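Local coordinates for protein citryl-spermidine/3,4-dihydroxybenzoyl-citryl-spermidine:spermidine ligase (Bacillus anthracis, PDB 3TO3) that catalyses the ATP-dependent condensation of spermidine with citryl-spermidine intermediates in the biosynthesis of the siderophore petrobactin, at residues P322-W327 and E462-Y467; T133-E138 and G182-R187; G409-L414 and W536-E541. All coordinates share one frame; numbering follows the deposited sequence.

Interaction 1 of 3, residues P322-W327 and E462-Y467; sequences PAISNW and EGLEFY
W327 turns the edge of its six-membered ring toward the face of F466, a T-shaped pair with centroids 5.5 Å apart and planes inclined at 76°. The touch is made at the far corner of the indole, where CH2 of W327 lies 3.8 Å from CD2 of F466. CD2 of L464 comes to the edge of the same indole, near its plane, 4.2 Å from CZ3 of W327. The other branch of L464 serves I324: CD1 stands 4.0 Å from I324 CG2, and the two side chains run past each other in opposite directions. With CG anti to the backbone N (chi1 174°), L464 sets its branched end toward the helix, where the two methyls part between W327 and I324. This is helix-on-sheet packing: helix 315-333 lies against the middle strand of a small mixed sheet, where backbone hydrogen bonds join F466 to F496 and M498. Around this apolar cluster F496 also touches I324, P478 touches W327, and C477 touches F466. On the helix, S325 OG accepts a hydrogen bond from the E349 backbone N. Three residues before the start of the strand is E462, an ATP-binding residue; the L464 side chain is about 12 Å from the bound ATP.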
loop_
_atom_site.group_PDB
_atom_site.type_symbol
_atom_site.label_atom_id
_atom_site.label_comp_id
_atom_site.label_asym_id
_atom_site.label_seq_id
_atom_site.Cartn_x
_atom_site.Cartn_y
_atom_site.Cartn_z
ATOM N N PRO B 322 15.300 25.948 10.037
ATOM C CA PRO B 322 15.436 27.395 10.276
ATOM C C PRO B 322 16.895 27.796 10.485
ATOM O O PRO B 322 17.309 28.816 9.949
ATOM C CB PRO B 322 14.578 27.636 11.505
ATOM C CG PRO B 322 13.506 26.501 11.418
ATOM C CD PRO B 322 14.300 25.325 10.924
ATOM N N ALA B 323 17.699 26.955 11.119
ATOM C CA ALA B 323 19.115 27.320 11.360
ATOM C C ALA B 323 19.966 27.268 10.118
ATOM O O ALA B 323 20.900 28.059 9.968
ATOM C CB ALA B 323 19.735 26.434 12.444
ATOM N N ILE B 324 19.660 26.332 9.219
ATOM C CA ILE B 324 20.396 26.281 7.974
ATOM C C ILE B 324 20.087 27.543 7.151
ATOM O O ILE B 324 20.990 28.142 6.548
ATOM C CB ILE B 324 20.100 25.000 7.180
ATOM C CG1 ILE B 324 20.720 23.791 7.882
ATOM C CG2 ILE B 324 20.647 25.104 5.746
ATOM C CD1 ILE B 324 20.406 22.449 7.188
ATOM N N SER B 325 18.833 27.994 7.163
ATOM C CA SER B 325 18.499 29.149 6.329
ATOM C C SER B 325 19.127 30.436 6.882
ATOM O O SER B 325 19.608 31.257 6.114
ATOM C CB SER B 325 16.990 29.284 6.098
ATOM O OG SER B 325 16.529 28.265 5.242
ATOM N N ASN B 326 19.142 30.593 8.207
ATOM C CA ASN B 326 19.792 31.747 8.831
ATOM C C ASN B 326 21.284 31.761 8.500
ATOM O O ASN B 326 21.842 32.792 8.120
ATOM C CB ASN B 326 19.553 31.755 10.346
ATOM C CG ASN B 326 20.355 32.839 11.078
ATOM O OD1 ASN B 326 21.138 32.542 11.984
ATOM N ND2 ASN B 326 20.152 34.103 10.688
ATOM N N TRP B 327 21.916 30.600 8.628
ATOM C CA TRP B 327 23.314 30.432 8.248
ATOM C C TRP B 327 23.610 30.810 6.781
ATOM O O TRP B 327 24.567 31.543 6.507
ATOM C CB TRP B 327 23.704 28.982 8.454
ATOM C CG TRP B 327 25.114 28.660 8.092
ATOM C CD1 TRP B 327 26.227 29.367 8.445
ATOM C CD2 TRP B 327 25.583 27.503 7.383
ATOM N NE1 TRP B 327 27.356 28.740 7.977
ATOM C CE2 TRP B 327 26.988 27.592 7.325
ATOM C CE3 TRP B 327 24.954 26.407 6.789
ATOM C CZ2 TRP B 327 27.771 26.628 6.697
ATOM C CZ3 TRP B 327 25.735 25.459 6.167
ATOM C CH2 TRP B 327 27.127 25.574 6.131
ATOM N N GLU B 462 17.057 19.430 3.324
ATOM C CA GLU B 462 17.527 18.078 2.986
ATOM C C GLU B 462 18.841 17.955 2.202
ATOM O O GLU B 462 19.685 17.123 2.538
ATOM C CB GLU B 462 16.425 17.298 2.265
ATOM C CG GLU B 462 15.800 18.058 1.088
ATOM C CD GLU B 462 14.540 17.385 0.555
ATOM O OE1 GLU B 462 14.158 16.314 1.093
ATOM O OE2 GLU B 462 13.938 17.930 -0.404
ATOM N N GLY B 463 19.000 18.780 1.165
ATOM C CA GLY B 463 20.019 18.568 0.146
ATOM C C GLY B 463 21.472 19.001 0.346
ATOM O O GLY B 463 22.415 18.322 -0.082
ATOM N N LEU B 464 21.643 20.131 1.011
ATOM C CA LEU B 464 22.922 20.796 1.155
ATOM C C LEU B 464 24.099 19.937 1.675
ATOM O O LEU B 464 23.982 19.176 2.641
ATOM C CB LEU B 464 22.691 22.002 2.051
ATOM C CG LEU B 464 23.823 22.869 2.526
ATOM C CD1 LEU B 464 23.242 24.239 2.839
ATOM C CD2 LEU B 464 24.473 22.251 3.744
ATOM N N GLU B 465 25.230 20.064 0.995
ATOM C CA GLU B 465 26.491 19.535 1.470
ATOM C C GLU B 465 27.499 20.680 1.652
ATOM O O GLU B 465 27.408 21.713 0.991
ATOM C CB GLU B 465 27.029 18.489 0.494
ATOM C CG GLU B 465 26.148 17.255 0.420
ATOM C CD GLU B 465 26.732 16.115 -0.422
ATOM O OE1 GLU B 465 27.814 16.269 -1.022
ATOM O OE2 GLU B 465 26.095 15.047 -0.477
ATOM N N PHE B 466 28.467 20.494 2.539
ATOM C CA PHE B 466 29.549 21.459 2.678
ATOM C C PHE B 466 30.872 20.797 3.054
ATOM O O PHE B 466 30.895 19.700 3.612
ATOM C CB PHE B 466 29.188 22.573 3.672
ATOM C CG PHE B 466 29.151 22.133 5.098
ATOM C CD1 PHE B 466 30.326 22.038 5.838
ATOM C CD2 PHE B 466 27.942 21.841 5.715
ATOM C CE1 PHE B 466 30.292 21.651 7.165
ATOM C CE2 PHE B 466 27.898 21.439 7.043
ATOM C CZ PHE B 466 29.077 21.349 7.770
ATOM N N TYR B 467 31.968 21.461 2.702
ATOM C CA TYR B 467 33.290 20.955 2.979
ATOM C C TYR B 467 33.930 21.920 3.964
ATOM O O TYR B 467 34.280 23.040 3.609
ATOM C CB TYR B 467 34.115 20.841 1.690
ATOM C CG TYR B 467 35.484 20.221 1.920
ATOM C CD1 TYR B 467 35.609 18.974 2.520
ATOM C CD2 TYR B 467 36.656 20.894 1.557
ATOM C CE1 TYR B 467 36.852 18.418 2.751
ATOM C CE2 TYR B 467 37.918 20.336 1.783
ATOM C CZ TYR B 467 38.007 19.099 2.374
ATOM O OH TYR B 467 39.253 18.534 2.616
#

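Interaction 2 of 3, residues T133-E138 and G182-R187; sequences TIAQYE and GYEFMR
I134 meets F185 through CG2, which lies 4.1 Å from the ring atom CZ, and the two side chains cross at about a right angle. The approach is oblique to the ring. With chi1 -57° the CG2 branch of I134 is set anti to the backbone N and is the one that meets F185; I134 also touches I11 of helix 6-15.

A135, next along the helix, marks the nearest backbone approach, with its CA 6.5 Å from that of E184. Its methyl packs against the side of the E184 carboxylate group: CB is 3.2 Å from OE2 of E184 and 3.7 Å from CG of the same residue. This is a close van der Waals contact, and the polar end of E184 is satisfied by salt bridges, from OE2 to K168 and from OE1 to R170. With two cationic partners the buried carboxylate is probably kept ionised. The E184 chain bends at chi2 (100°), bringing the acid beside the helix, while E184 CB sits 4.1 Å above the centre of the F185 ring.

The contact joins the last turns of helix 115-138 to the loop between helix 175-181 and strand 192-197. Within that loop F185 N bonds back to G182 O, a turn closed by an i to i+3 bond, with helical backbone angles but no regular helical bonding, that presents E184 and F185 together. Y183 fastens the turn to other loop and helix residues, its OH bonded to L157 O and its carbonyl to N155. The E184 side chain is about 6 Å from that of M284, an ATP-binding residue.

E138, the final residue of the helix, brings CG to 4.2 Å from CE2 of F185, at the ring's edge and near its plane. F179 meets F185 edge-to-face, and E138 OE1 forms a long, weak ion pair with K10.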
loop_
_atom_site.group_PDB
_atom_site.type_symbol
_atom_site.label_atom_id
_atom_site.label_comp_id
_atom_site.label_asym_id
_atom_site.label_seq_id
_atom_site.Cartn_x
_atom_site.Cartn_y
_atom_site.Cartn_z
ATOM N N THR B 133 -0.507 9.776 -18.284
ATOM C CA THR B 133 -1.519 9.699 -19.336
ATOM C C THR B 133 -2.711 10.615 -19.042
ATOM O O THR B 133 -3.165 11.330 -19.911
ATOM C CB THR B 133 -2.050 8.264 -19.521
ATOM O OG1 THR B 133 -1.011 7.432 -20.048
ATOM C CG2 THR B 133 -3.253 8.259 -20.467
ATOM N N ILE B 134 -3.213 10.602 -17.815
ATOM C CA ILE B 134 -4.337 11.476 -17.462
ATOM C C ILE B 134 -3.919 12.955 -17.556
ATOM O O ILE B 134 -4.661 13.814 -18.072
ATOM C CB ILE B 134 -4.853 11.179 -16.039
ATOM C CG1 ILE B 134 -5.258 9.714 -15.945
ATOM C CG2 ILE B 134 -6.066 12.067 -15.698
ATOM C CD1 ILE B 134 -5.144 9.132 -14.566
ATOM N N ALA B 135 -2.724 13.262 -17.070
ATOM C CA ALA B 135 -2.273 14.654 -17.172
ATOM C C ALA B 135 -2.088 15.126 -18.647
ATOM O O ALA B 135 -2.561 16.203 -19.015
ATOM C CB ALA B 135 -1.029 14.894 -16.348
ATOM N N GLN B 136 -1.390 14.341 -19.467
ATOM C CA GLN B 136 -1.183 14.694 -20.880
ATOM C C GLN B 136 -2.537 14.787 -21.591
ATOM O O GLN B 136 -2.719 15.597 -22.483
ATOM C CB GLN B 136 -0.300 13.677 -21.596
ATOM C CG GLN B 136 1.096 13.552 -21.018
ATOM C CD GLN B 136 1.824 14.871 -21.012
ATOM O OE1 GLN B 136 1.756 15.622 -21.979
ATOM N NE2 GLN B 136 2.489 15.185 -19.906
ATOM N N TYR B 137 -3.496 13.966 -21.178
ATOM C CA TYR B 137 -4.786 13.995 -21.824
ATOM C C TYR B 137 -5.613 15.239 -21.445
ATOM O O TYR B 137 -6.348 15.767 -22.262
ATOM C CB TYR B 137 -5.550 12.721 -21.514
ATOM C CG TYR B 137 -6.906 12.682 -22.148
ATOM C CD1 TYR B 137 -7.038 12.339 -23.479
ATOM C CD2 TYR B 137 -8.061 12.968 -21.417
ATOM C CE1 TYR B 137 -8.283 12.292 -24.096
ATOM C CE2 TYR B 137 -9.330 12.922 -22.025
ATOM C CZ TYR B 137 -9.419 12.583 -23.379
ATOM O OH TYR B 137 -10.620 12.521 -24.045
ATOM N N GLU B 138 -5.474 15.725 -20.219
ATOM C CA GLU B 138 -6.229 16.902 -19.795
ATOM C C GLU B 138 -5.661 18.244 -20.257
ATOM O O GLU B 138 -6.389 19.237 -20.272
ATOM C CB GLU B 138 -6.397 16.908 -18.277
ATOM C CG GLU B 138 -7.333 15.827 -17.803
ATOM C CD GLU B 138 -8.784 16.136 -18.135
ATOM O OE1 GLU B 138 -9.460 15.272 -18.744
ATOM O OE2 GLU B 138 -9.254 17.241 -17.770
ATOM N N GLY B 182 -3.246 16.193 -7.404
ATOM C CA GLY B 182 -2.158 16.236 -8.367
ATOM C C GLY B 182 -1.978 17.686 -8.787
ATOM O O GLY B 182 -2.956 18.413 -9.028
ATOM N N TYR B 183 -0.729 18.122 -8.844
ATOM C CA TYR B 183 -0.446 19.517 -9.072
ATOM C C TYR B 183 -0.916 19.983 -10.460
ATOM O O TYR B 183 -1.134 21.175 -10.674
ATOM C CB TYR B 183 1.044 19.810 -8.845
ATOM C CG TYR B 183 1.997 19.403 -9.970
ATOM C CD1 TYR B 183 2.101 20.168 -11.138
ATOM C CD2 TYR B 183 2.826 18.285 -9.845
ATOM C CE1 TYR B 183 2.996 19.814 -12.171
ATOM C CE2 TYR B 183 3.729 17.923 -10.865
ATOM C CZ TYR B 183 3.803 18.688 -12.025
ATOM O OH TYR B 183 4.677 18.328 -13.033
ATOM N N GLU B 184 -1.083 19.053 -11.397
ATOM C CA GLU B 184 -1.556 19.410 -12.744
ATOM C C GLU B 184 -2.964 20.010 -12.716
ATOM O O GLU B 184 -3.338 20.787 -13.610
ATOM C CB GLU B 184 -1.579 18.193 -13.696
ATOM C CG GLU B 184 -0.255 17.454 -13.853
ATOM C CD GLU B 184 -0.179 16.182 -13.002
ATOM O OE1 GLU B 184 -0.680 16.191 -11.852
ATOM O OE2 GLU B 184 0.367 15.169 -13.495
ATOM N N PHE B 185 -3.754 19.612 -11.721
ATOM C CA PHE B 185 -5.166 19.963 -11.713
ATOM C C PHE B 185 -5.513 21.236 -10.953
ATOM O O PHE B 185 -6.644 21.724 -11.040
ATOM C CB PHE B 185 -6.012 18.754 -11.318
ATOM C CG PHE B 185 -5.608 17.520 -12.048
ATOM C CD1 PHE B 185 -4.849 16.541 -11.416
ATOM C CD2 PHE B 185 -5.904 17.371 -13.397
ATOM C CE1 PHE B 185 -4.438 15.403 -12.100
ATOM C CE2 PHE B 185 -5.505 16.242 -14.082
ATOM C CZ PHE B 185 -4.770 15.242 -13.409
HETATM N N MSE B 186 -4.525 21.775 -10.247
HETATM C CA MSE B 186 -4.604 23.116 -9.643
HETATM C C MSE B 186 -5.834 23.285 -8.792
HETATM O O MSE B 186 -6.509 24.305 -8.874
HETATM C CB MSE B 186 -4.625 24.192 -10.716
HETATM C CG MSE B 186 -3.317 24.367 -11.438
HETATM SE SE MSE B 186 -3.411 25.921 -12.608
HETATM C CE MSE B 186 -4.529 25.167 -14.009
ATOM N N ARG B 187 -6.148 22.268 -8.013
ATOM C CA ARG B 187 -7.334 22.293 -7.181
ATOM C C ARG B 187 -6.998 23.004 -5.881
ATOM O O ARG B 187 -5.969 22.738 -5.282
ATOM C CB ARG B 187 -7.805 20.873 -6.902
ATOM C CG ARG B 187 -8.534 20.234 -8.067
ATOM C CD ARG B 187 -9.984 20.656 -8.083
ATOM N NE ARG B 187 -10.710 20.054 -9.193
ATOM C CZ ARG B 187 -10.791 20.585 -10.412
ATOM N NH1 ARG B 187 -10.181 21.737 -10.678
ATOM N NH2 ARG B 187 -11.480 19.963 -11.367
#

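Interaction 3 of 3, residues G409-L414 and W536-E541; sequences GIENWL and WMIVVE
I538 brings CD1 against two side chains of helix 410-432. The methyl lies 3.7 Å from CG of E411 and 4.1 Å from CD2 of L414. Since E411 and L414 are three residues apart, both lie on the flank turned to I538. The isoleucine extends its CG1 branch away from the carbonyl carbon (chi1 -78°) and then continues outward almost straight, which carries CD1 across the gap. The nearest CA atoms, those of L414 and I538, are 8.1 Å apart. The glutamate takes part through its aliphatic stem: with CG anti to the backbone N (chi1 -177°) and the chain extended, CG lies along I538 CD1 while the carboxylate runs on to R415. W530, in the loop just before helix 532-547, touches both E411 and I538, adding to this patch.

The packing is helix on helix, joining the start of helix 410-432 to helix 532-547 within the FhuF-like part of this IucA/IucC-family synthetase. Further round the second helix, V540 touches A595 of helix 591-600, while V539 touches F513 of helix 502-528.

OE1 of E411 and OE1 of E541 are 5.7 Å apart, a like-charged pair, yet each forms a salt bridge with R415, one turn beyond E411 on the same helix. E411 OE1 pairs with R415 NE and E541 OE1 with R415 NH2, so a single guanidinium group probably offsets both acids and ties the two helices together.

Backbone bonds set up the first helix. G409 occupies the N-cap position between helix 402-408 and helix 410-432, at a positive phi (87°), where a side chain would run into the preceding carbonyl oxygen. W413 N bonds to G409 O at 3.1 Å, and L414 N follows to I410 O.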
loop_
_atom_site.group_PDB
_atom_site.type_symbol
_atom_site.label_atom_id
_atom_site.label_comp_id
_atom_site.label_asym_id
_atom_site.label_seq_id
_atom_site.Cartn_x
_atom_site.Cartn_y
_atom_site.Cartn_z
ATOM N N GLY B 409 18.241 36.158 -29.117
ATOM C CA GLY B 409 19.293 35.367 -29.743
ATOM C C GLY B 409 19.733 34.281 -28.772
ATOM O O GLY B 409 19.695 34.470 -27.565
ATOM N N ILE B 410 20.175 33.154 -29.301
ATOM C CA ILE B 410 20.448 31.996 -28.489
ATOM C C ILE B 410 21.713 32.157 -27.686
ATOM O O ILE B 410 21.717 31.943 -26.467
ATOM C CB ILE B 410 20.558 30.727 -29.354
ATOM C CG1 ILE B 410 19.205 30.378 -29.955
ATOM C CG2 ILE B 410 21.076 29.559 -28.548
ATOM C CD1 ILE B 410 19.207 29.040 -30.701
ATOM N N GLU B 411 22.793 32.513 -28.366
ATOM C CA GLU B 411 24.058 32.658 -27.679
ATOM C C GLU B 411 23.940 33.736 -26.601
ATOM O O GLU B 411 24.391 33.528 -25.485
ATOM C CB GLU B 411 25.209 32.974 -28.631
ATOM C CG GLU B 411 26.561 33.044 -27.910
ATOM C CD GLU B 411 27.733 33.447 -28.806
ATOM O OE1 GLU B 411 28.757 33.893 -28.251
ATOM O OE2 GLU B 411 27.648 33.320 -30.050
ATOM N N ASN B 412 23.321 34.870 -26.912
ATOM C CA ASN B 412 23.189 35.909 -25.889
ATOM C C ASN B 412 22.364 35.474 -24.702
ATOM O O ASN B 412 22.670 35.834 -23.569
ATOM C CB ASN B 412 22.588 37.206 -26.437
ATOM C CG ASN B 412 23.434 37.814 -27.502
ATOM O OD1 ASN B 412 24.642 37.568 -27.557
ATOM N ND2 ASN B 412 22.810 38.602 -28.384
ATOM N N TRP B 413 21.296 34.733 -24.968
ATOM C CA TRP B 413 20.406 34.314 -23.902
ATOM C C TRP B 413 21.132 33.298 -23.018
ATOM O O TRP B 413 21.084 33.379 -21.804
ATOM C CB TRP B 413 19.115 33.718 -24.472
ATOM C CG TRP B 413 18.068 33.442 -23.433
ATOM C CD1 TRP B 413 17.119 34.316 -22.970
ATOM C CD2 TRP B 413 17.876 32.226 -22.711
ATOM N NE1 TRP B 413 16.344 33.716 -22.017
ATOM C CE2 TRP B 413 16.782 32.429 -21.839
ATOM C CE3 TRP B 413 18.517 30.974 -22.728
ATOM C CZ2 TRP B 413 16.318 31.428 -20.972
ATOM C CZ3 TRP B 413 18.070 29.992 -21.886
ATOM C CH2 TRP B 413 16.970 30.220 -21.017
ATOM N N LEU B 414 21.825 32.358 -23.638
ATOM C CA LEU B 414 22.542 31.326 -22.891
ATOM C C LEU B 414 23.681 31.923 -22.046
ATOM O O LEU B 414 23.875 31.536 -20.903
ATOM C CB LEU B 414 23.060 30.246 -23.842
ATOM C CG LEU B 414 23.873 29.096 -23.268
ATOM C CD1 LEU B 414 23.080 28.292 -22.217
ATOM C CD2 LEU B 414 24.358 28.214 -24.398
ATOM N N TRP B 536 28.929 23.792 -24.410
ATOM C CA TRP B 536 29.897 23.612 -23.331
ATOM C C TRP B 536 31.074 24.587 -23.419
ATOM O O TRP B 536 31.647 24.978 -22.396
ATOM C CB TRP B 536 30.328 22.134 -23.170
ATOM C CG TRP B 536 29.129 21.306 -22.753
ATOM C CD1 TRP B 536 28.419 20.421 -23.527
ATOM C CD2 TRP B 536 28.454 21.360 -21.489
ATOM N NE1 TRP B 536 27.356 19.911 -22.804
ATOM C CE2 TRP B 536 27.365 20.470 -21.554
ATOM C CE3 TRP B 536 28.677 22.063 -20.299
ATOM C CZ2 TRP B 536 26.508 20.268 -20.476
ATOM C CZ3 TRP B 536 27.819 21.866 -19.234
ATOM C CH2 TRP B 536 26.757 20.967 -19.322
HETATM N N MSE B 537 31.420 25.002 -24.631
HETATM C CA MSE B 537 32.467 25.993 -24.771
HETATM C C MSE B 537 32.032 27.364 -24.252
HETATM O O MSE B 537 32.866 28.192 -23.923
HETATM C CB MSE B 537 32.959 26.084 -26.220
HETATM C CG MSE B 537 33.821 24.890 -26.653
HETATM SE SE MSE B 537 34.747 25.176 -28.358
HETATM C CE MSE B 537 33.254 25.022 -29.593
ATOM N N ILE B 538 30.731 27.610 -24.190
ATOM C CA ILE B 538 30.244 28.848 -23.610
ATOM C C ILE B 538 30.265 28.764 -22.109
ATOM O O ILE B 538 30.587 29.734 -21.424
ATOM C CB ILE B 538 28.837 29.200 -24.093
ATOM C CG1 ILE B 538 28.928 29.801 -25.504
ATOM C CG2 ILE B 538 28.189 30.172 -23.120
ATOM C CD1 ILE B 538 27.611 29.975 -26.180
ATOM N N VAL B 539 29.912 27.586 -21.604
ATOM C CA VAL B 539 29.926 27.349 -20.177
ATOM C C VAL B 539 31.345 27.515 -19.630
ATOM O O VAL B 539 31.555 28.241 -18.651
ATOM C CB VAL B 539 29.323 25.984 -19.815
ATOM C CG1 VAL B 539 29.508 25.704 -18.323
ATOM C CG2 VAL B 539 27.839 25.978 -20.163
ATOM N N VAL B 540 32.318 26.880 -20.277
ATOM C CA VAL B 540 33.707 27.107 -19.889
ATOM C C VAL B 540 34.140 28.603 -19.915
ATOM O O VAL B 540 34.665 29.119 -18.932
ATOM C CB VAL B 540 34.656 26.227 -20.698
ATOM C CG1 VAL B 540 36.082 26.554 -20.378
ATOM C CG2 VAL B 540 34.365 24.763 -20.393
ATOM N N GLU B 541 33.897 29.301 -21.019
ATOM C CA GLU B 541 34.270 30.705 -21.104
ATOM C C GLU B 541 33.725 31.512 -19.922
ATOM O O GLU B 541 34.451 32.320 -19.302
ATOM C CB GLU B 541 33.772 31.333 -22.406
ATOM C CG GLU B 541 34.528 30.946 -23.648
ATOM C CD GLU B 541 33.821 31.393 -24.936
ATOM O OE1 GLU B 541 33.172 32.453 -24.939
ATOM O OE2 GLU B 541 33.912 30.680 -25.950
#

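How the interactions relate
The three contacts share no helix or strand, and none has a hydrogen bond between its own segments. All three are largely buried; only interaction 3 includes an exposed residue, E411. Interactions 1 and 2 lie on opposite sides of the chain's centre, with centres 33 Å apart. Interaction 1, wholly apolar and aromatic, joins a helix to a small sheet; interaction 2 adds a buried acid, E184, whose partners K168 and R170 probably offset its charge. Interaction 3, farther out at about 25 Å from the chain's centre, pairs two helices through apolar contact, with acids that both turn to R415 toward the solvent side, at E411. Interactions 1 and 3 alternate along the chain, and helix 502-528 is touched from both, whereas interaction 2 closes before either opens.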